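Side-chain contact in SIRV1 hypothetical protein ORF119 (Sulfolobus islandicus rudivirus 1 variant xx, PDB 2X3G), which is of unknown function, a small alpha/beta viral protein whose beta-sheet is extended by a C-terminal strand of a second copy: residues K32-F37 / V50-E55. Sequence-based numbering, arbitrary orientation.
Sequences KIFRKF and VFSIKE
Phe34 and Ser52 mark where helix and strand come nearest, their CA atoms 7.9 Å apart; the segment axes approach to 10.6 Å and run nearly antiparallel, at 166°. The interface is small, 195 Å² summed over both sides, of which Phe34 gives the largest single share. Its CB points toward the strand, and with CG anti to its carbonyl carbon (chi1 -79°) the ring spans the gap and lies against Ser52. Ser52 CB sits over one face of the Phe34 ring, 4.3 Å from its centroid and 28° off the normal, which meets the geometry of a CH-pi contact. Beside it, Ser52 OG lies 3.6 Å from Phe34 CD2, while its polar partner is Arg38 NH2, from one helical turn beyond Phe34. At the ring edge, Phe34 CZ is 4.0 Å from Ile53 O. Lys54 CB meets Phe34 CE2 obliquely at 4.3 Å, while the rest of the Lys54 chain turns off from the helix. Tyr65 of strand 64-71 packs edge-to-face with Phe34. Helix 30-44 packs on one face of the sheet, over strands 49-55 and 64-71, while Phe51 and Ile53 touch Met109 of helix 99-109. Strand 49-55, outermost within its own chain, pairs antiparallel with a strand of the second subunit, continuing the sheet across the dimer.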
loop_
_atom_site.group_PDB
_atom_site.type_symbol
_atom_site.label_atom_id
_atom_site.label_comp_id
_atom_site.label_asym_id
_atom_site.label_seq_id
_atom_site.Cartn_x
_atom_site.Cartn_y
_atom_site.Cartn_z
ATOM N N LYS A 32 5.696 -17.663 4.072
ATOM C CA LYS A 32 5.950 -18.771 4.994
ATOM C C LYS A 32 5.978 -18.290 6.442
ATOM O O LYS A 32 5.433 -18.951 7.330
ATOM C CB LYS A 32 7.271 -19.451 4.646
ATOM C CG LYS A 32 7.413 -20.871 5.189
ATOM C CD LYS A 32 8.562 -21.609 4.506
ATOM C CE LYS A 32 8.295 -23.111 4.404
ATOM N NZ LYS A 32 9.234 -23.791 3.466
ATOM N N ILE A 33 6.610 -17.135 6.661
ATOM C CA ILE A 33 6.695 -16.512 7.987
ATOM C C ILE A 33 5.319 -16.227 8.539
ATOM O O ILE A 33 4.985 -16.662 9.633
ATOM C CB ILE A 33 7.491 -15.169 7.946
ATOM C CG1 ILE A 33 8.966 -15.421 7.619
ATOM C CG2 ILE A 33 7.395 -14.438 9.267
ATOM C CD1 ILE A 33 9.598 -14.293 6.830
ATOM N N PHE A 34 4.530 -15.467 7.789
ATOM C CA PHE A 34 3.187 -15.094 8.227
ATOM C C PHE A 34 2.298 -16.330 8.406
ATOM O O PHE A 34 1.561 -16.425 9.381
ATOM C CB PHE A 34 2.532 -14.128 7.227
ATOM C CG PHE A 34 2.980 -12.681 7.344
ATOM C CD1 PHE A 34 3.993 -12.281 8.216
ATOM C CD2 PHE A 34 2.404 -11.718 6.529
ATOM C CE1 PHE A 34 4.380 -10.945 8.291
ATOM C CE2 PHE A 34 2.801 -10.371 6.603
ATOM C CZ PHE A 34 3.784 -9.992 7.479
ATOM N N ARG A 35 2.349 -17.254 7.455
ATOM C CA ARG A 35 1.573 -18.489 7.559
ATOM C C ARG A 35 1.908 -19.279 8.822
ATOM O O ARG A 35 1.019 -19.654 9.585
ATOM C CB ARG A 35 1.787 -19.370 6.334
ATOM C CG ARG A 35 1.183 -20.754 6.488
ATOM C CD ARG A 35 1.252 -21.542 5.212
ATOM N NE ARG A 35 2.620 -21.862 4.788
ATOM C CZ ARG A 35 3.408 -22.773 5.363
ATOM N NH1 ARG A 35 3.009 -23.467 6.426
ATOM N NH2 ARG A 35 4.615 -22.989 4.872
ATOM N N LYS A 36 3.191 -19.529 9.041
ATOM C CA LYS A 36 3.612 -20.285 10.214
ATOM C C LYS A 36 3.320 -19.544 11.513
ATOM O O LYS A 36 2.986 -20.165 12.527
ATOM C CB LYS A 36 5.097 -20.636 10.140
ATOM C CG LYS A 36 5.399 -21.818 9.234
ATOM C CD LYS A 36 6.783 -22.366 9.486
ATOM C CE LYS A 36 6.855 -23.844 9.126
ATOM N NZ LYS A 36 8.236 -24.286 8.821
ATOM N N PHE A 37 3.450 -18.219 11.488
ATOM C CA PHE A 37 3.035 -17.407 12.623
ATOM C C PHE A 37 1.532 -17.566 12.855
ATOM O O PHE A 37 1.087 -17.726 13.981
ATOM C CB PHE A 37 3.395 -15.927 12.415
ATOM C CG PHE A 37 3.057 -15.062 13.585
ATOM C CD1 PHE A 37 3.924 -14.955 14.664
ATOM C CD2 PHE A 37 1.870 -14.353 13.621
ATOM C CE1 PHE A 37 3.592 -14.166 15.755
ATOM C CE2 PHE A 37 1.548 -13.591 14.711
ATOM C CZ PHE A 37 2.397 -13.493 15.765
ATOM N N VAL A 50 -5.915 -12.780 13.077
ATOM C CA VAL A 50 -4.622 -12.136 12.865
ATOM C C VAL A 50 -4.736 -11.268 11.633
ATOM O O VAL A 50 -5.185 -11.731 10.581
ATOM C CB VAL A 50 -3.491 -13.136 12.682
ATOM C CG1 VAL A 50 -2.160 -12.408 12.426
ATOM C CG2 VAL A 50 -3.357 -14.044 13.913
ATOM N N PHE A 51 -4.400 -9.994 11.808
ATOM C CA PHE A 51 -4.388 -9.013 10.737
ATOM C C PHE A 51 -2.931 -8.636 10.528
ATOM O O PHE A 51 -2.239 -8.360 11.494
ATOM C CB PHE A 51 -5.212 -7.802 11.149
ATOM C CG PHE A 51 -5.332 -6.756 10.094
ATOM C CD1 PHE A 51 -5.818 -7.073 8.830
ATOM C CD2 PHE A 51 -5.028 -5.437 10.372
ATOM C CE1 PHE A 51 -5.932 -6.107 7.857
ATOM C CE2 PHE A 51 -5.160 -4.460 9.409
ATOM C CZ PHE A 51 -5.607 -4.792 8.143
ATOM N N SER A 52 -2.467 -8.674 9.282
ATOM C CA SER A 52 -1.051 -8.499 9.001
ATOM C C SER A 52 -0.840 -7.576 7.829
ATOM O O SER A 52 -1.644 -7.557 6.892
ATOM C CB SER A 52 -0.388 -9.854 8.719
ATOM O OG SER A 52 -0.796 -10.404 7.464
ATOM N N ILE A 53 0.255 -6.813 7.908
ATOM C CA ILE A 53 0.682 -5.891 6.864
ATOM C C ILE A 53 2.180 -6.075 6.660
ATOM O O ILE A 53 2.933 -6.096 7.631
ATOM C CB ILE A 53 0.450 -4.417 7.289
ATOM C CG1 ILE A 53 -1.006 -4.186 7.700
ATOM C CG2 ILE A 53 0.847 -3.464 6.163
ATOM C CD1 ILE A 53 -1.961 -4.305 6.564
ATOM N N LYS A 54 2.607 -6.245 5.413
ATOM C CA LYS A 54 4.025 -6.132 5.054
ATOM C C LYS A 54 4.196 -4.793 4.349
ATOM O O LYS A 54 3.523 -4.530 3.343
ATOM C CB LYS A 54 4.469 -7.284 4.138
ATOM C CG LYS A 54 5.868 -7.132 3.521
ATOM C CD LYS A 54 6.087 -8.122 2.376
ATOM C CE LYS A 54 7.456 -7.989 1.731
ATOM N NZ LYS A 54 7.414 -7.397 0.357
ATOM N N GLU A 55 5.083 -3.950 4.882
ATOM C CA GLU A 55 5.399 -2.660 4.273
ATOM C C GLU A 55 6.620 -2.816 3.404
ATOM O O GLU A 55 7.657 -3.246 3.891
ATOM C CB GLU A 55 5.708 -1.595 5.328
ATOM C CG GLU A 55 4.555 -1.246 6.233
ATOM C CD GLU A 55 4.792 0.032 7.016
ATOM O OE1 GLU A 55 5.969 0.449 7.147
ATOM O OE2 GLU A 55 3.799 0.623 7.498
#